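Side-chain contact in AGR_C_4470p (Agrobacterium tumefaciens str. C58, PDB 2HQV), which is of unknown function but belongs to the ChuX/HutX family of haem-utilisation proteins, so a role in handling haem is possible: residues Ala53-Leu56 with Ala57-Gln61. Sequence-based numbering, arbitrary orientation.
Sequences AEIL and AILPQ
Ala57 N donates to Ala53 O over 3.1 Å, an i to i+4 bond that belongs to the short helix 52-56, and beyond it the chain leaves the helix through a type I beta turn from Leu56 to Leu59. The bond pattern records the tightening: the next two donors reach back three residues, Ile58 N to Ile55 O at 3.1 Å and Leu59 N to Leu56 O at 3.2 Å, the latter closing the turn with an N-H...O angle of 161°. The three acceptors are thus the carbonyls of Ala53, Ile55 and Leu56, with Glu54 skipped. Glu54 O accepts none of these three bonds; CD1 of Ile58 is modelled close to it, an approach that the unusual chi1 of Ile58 makes uncertain. At the other end of Glu54, OE2 accepts a hydrogen bond from Ala51 N just ahead of the helix.

The apolar contact between helix and exit is made by Ile55 and Leu59, four residues apart, whose branches slant across each other. In Ile55, CG1 stands opposite the backbone N (chi1 -158°), which carries CD1 toward Leu59. Ile55 CD1 and Leu59 CD1 are modelled 3.3 Å apart, closer than normal van der Waals contact, and the Leu59 torsions are unusual, so the exact placement of this methyl is doubtful. Ile55 also packs on the loop residues Leu33, Ala43 and Ala46. Separately, Leu56 touches Thr133 and Trp148 and Leu59 touches Arg137, contacts that set the helix and its exit against strands 129-139 and 142-151 of the antiparallel sheet. Of the three backbone bonds, that of Ile58 is the most bent: its N lies well above the carbonyl plane of Ile55, at a C=O...N angle of 105°.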
ATOM      1  N   ALA A  53      14.695   7.607  -3.852  1.00 47.36           N
ATOM      2  CA  ALA A  53      15.257   8.873  -3.378  1.00 48.29           C
ATOM      3  C   ALA A  53      16.556   9.230  -4.100  1.00 49.97           C
ATOM      4  O   ALA A  53      16.967  10.396  -4.134  1.00 48.21           O
ATOM      5  CB  ALA A  53      15.507   8.815  -1.869  1.00 48.13           C
ATOM      6  N   GLU A  54      17.206   8.228  -4.679  1.00 50.17           N
ATOM      7  CA  GLU A  54      18.456   8.467  -5.389  1.00 52.21           C
ATOM      8  C   GLU A  54      18.194   8.987  -6.800  1.00 51.03           C
ATOM      9  O   GLU A  54      19.000   9.734  -7.352  1.00 51.29           O
ATOM     10  CB  GLU A  54      19.292   7.183  -5.424  1.00 54.38           C
ATOM     11  CG  GLU A  54      19.695   6.707  -4.030  1.00 58.26           C
ATOM     12  CD  GLU A  54      20.495   5.418  -4.043  1.00 61.20           C
ATOM     13  OE1 GLU A  54      21.563   5.388  -4.690  1.00 62.91           O
ATOM     14  OE2 GLU A  54      20.059   4.438  -3.403  1.00 61.07           O
ATOM     15  N   ILE A  55      17.058   8.602  -7.371  1.00 49.24           N
ATOM     16  CA  ILE A  55      16.681   9.050  -8.705  1.00 48.49           C
ATOM     17  C   ILE A  55      16.108  10.469  -8.556  1.00 47.07           C
ATOM     18  O   ILE A  55      16.260  11.318  -9.437  1.00 43.11           O
ATOM     19  CB  ILE A  55      15.634   8.087  -9.327  1.00 50.52           C
ATOM     20  CG1 ILE A  55      15.646   8.198 -10.852  1.00 53.40           C
ATOM     21  CG2 ILE A  55      14.244   8.388  -8.784  1.00 53.63           C
ATOM     22  CD1 ILE A  55      15.059   9.470 -11.391  1.00 54.64           C
ATOM     23  N   LEU A  56      15.463  10.714  -7.420  1.00 45.63           N
ATOM     24  CA  LEU A  56      14.891  12.017  -7.111  1.00 44.50           C
ATOM     25  C   LEU A  56      16.015  13.049  -6.976  1.00 43.81           C
ATOM     26  O   LEU A  56      15.924  14.154  -7.506  1.00 39.68           O
ATOM     27  CB  LEU A  56      14.091  11.934  -5.804  1.00 44.55           C
ATOM     28  CG  LEU A  56      12.558  12.032  -5.856  1.00 45.77           C
ATOM     29  CD1 LEU A  56      11.989  11.108  -6.913  1.00 44.19           C
ATOM     30  CD2 LEU A  56      11.991  11.700  -4.477  1.00 44.37           C
ATOM     31  N   ALA A  57      17.081  12.678  -6.272  1.00 44.16           N
ATOM     32  CA  ALA A  57      18.212  13.585  -6.077  1.00 46.45           C
ATOM     33  C   ALA A  57      18.967  13.846  -7.384  1.00 46.16           C
ATOM     34  O   ALA A  57      19.864  14.684  -7.438  1.00 45.34           O
ATOM     35  CB  ALA A  57      19.167  13.010  -5.030  1.00 47.14           C
ATOM     36  N   ILE A  58      18.585  13.132  -8.437  1.00 46.43           N
ATOM     37  CA  ILE A  58      19.235  13.268  -9.735  1.00 47.51           C
ATOM     38  C   ILE A  58      18.418  14.069 -10.764  1.00 46.50           C
ATOM     39  O   ILE A  58      18.912  14.399 -11.847  1.00 45.59           O
ATOM     40  CB  ILE A  58      19.609  11.846 -10.267  1.00 47.05           C
ATOM     41  CG1 ILE A  58      21.051  11.526  -9.874  1.00 48.19           C
ATOM     42  CG2 ILE A  58      19.432  11.744 -11.762  1.00 49.15           C
ATOM     43  CD1 ILE A  58      21.323  11.611  -8.391  1.00 48.80           C
ATOM     44  N   LEU A  59      17.178  14.396 -10.412  1.00 44.63           N
ATOM     45  CA  LEU A  59      16.298  15.172 -11.288  1.00 44.06           C
ATOM     46  C   LEU A  59      16.775  16.621 -11.388  1.00 42.34           C
ATOM     47  O   LEU A  59      17.552  17.083 -10.553  1.00 39.53           O
ATOM     48  CB  LEU A  59      14.868  15.159 -10.736  1.00 45.80           C
ATOM     49  CG  LEU A  59      13.843  14.115 -11.193  1.00 48.07           C
ATOM     50  CD1 LEU A  59      14.492  12.767 -11.406  1.00 47.78           C
ATOM     51  CD2 LEU A  59      12.735  14.035 -10.148  1.00 46.85           C
ATOM     52  N   PRO A  60      16.303  17.361 -12.407  1.00 41.86           N
ATOM     53  CA  PRO A  60      16.718  18.761 -12.558  1.00 43.37           C
ATOM     54  C   PRO A  60      16.507  19.554 -11.262  1.00 43.15           C
ATOM     55  O   PRO A  60      15.542  19.320 -10.533  1.00 41.39           O
ATOM     56  CB  PRO A  60      15.830  19.262 -13.695  1.00 43.13           C
ATOM     57  CG  PRO A  60      15.630  18.035 -14.529  1.00 43.86           C
ATOM     58  CD  PRO A  60      15.369  16.975 -13.479  1.00 43.06           C
ATOM     59  N   GLN A  61      17.410  20.488 -10.976  1.00 42.98           N
ATOM     60  CA  GLN A  61      17.295  21.299  -9.766  1.00 44.03           C
ATOM     61  C   GLN A  61      15.903  21.921  -9.694  1.00 41.98           C
ATOM     62  O   GLN A  61      15.407  22.457 -10.681  1.00 38.39           O
ATOM     63  CB  GLN A  61      18.356  22.402  -9.762  1.00 47.28           C
ATOM     64  CG  GLN A  61      18.514  23.119  -8.425  1.00 51.80           C
ATOM     65  CD  GLN A  61      19.717  24.052  -8.398  1.00 55.80           C
ATOM     66  OE1 GLN A  61      20.003  24.689  -7.379  1.00 57.04           O
ATOM     67  NE2 GLN A  61      20.430  24.135  -9.520  1.00 57.59           N
TER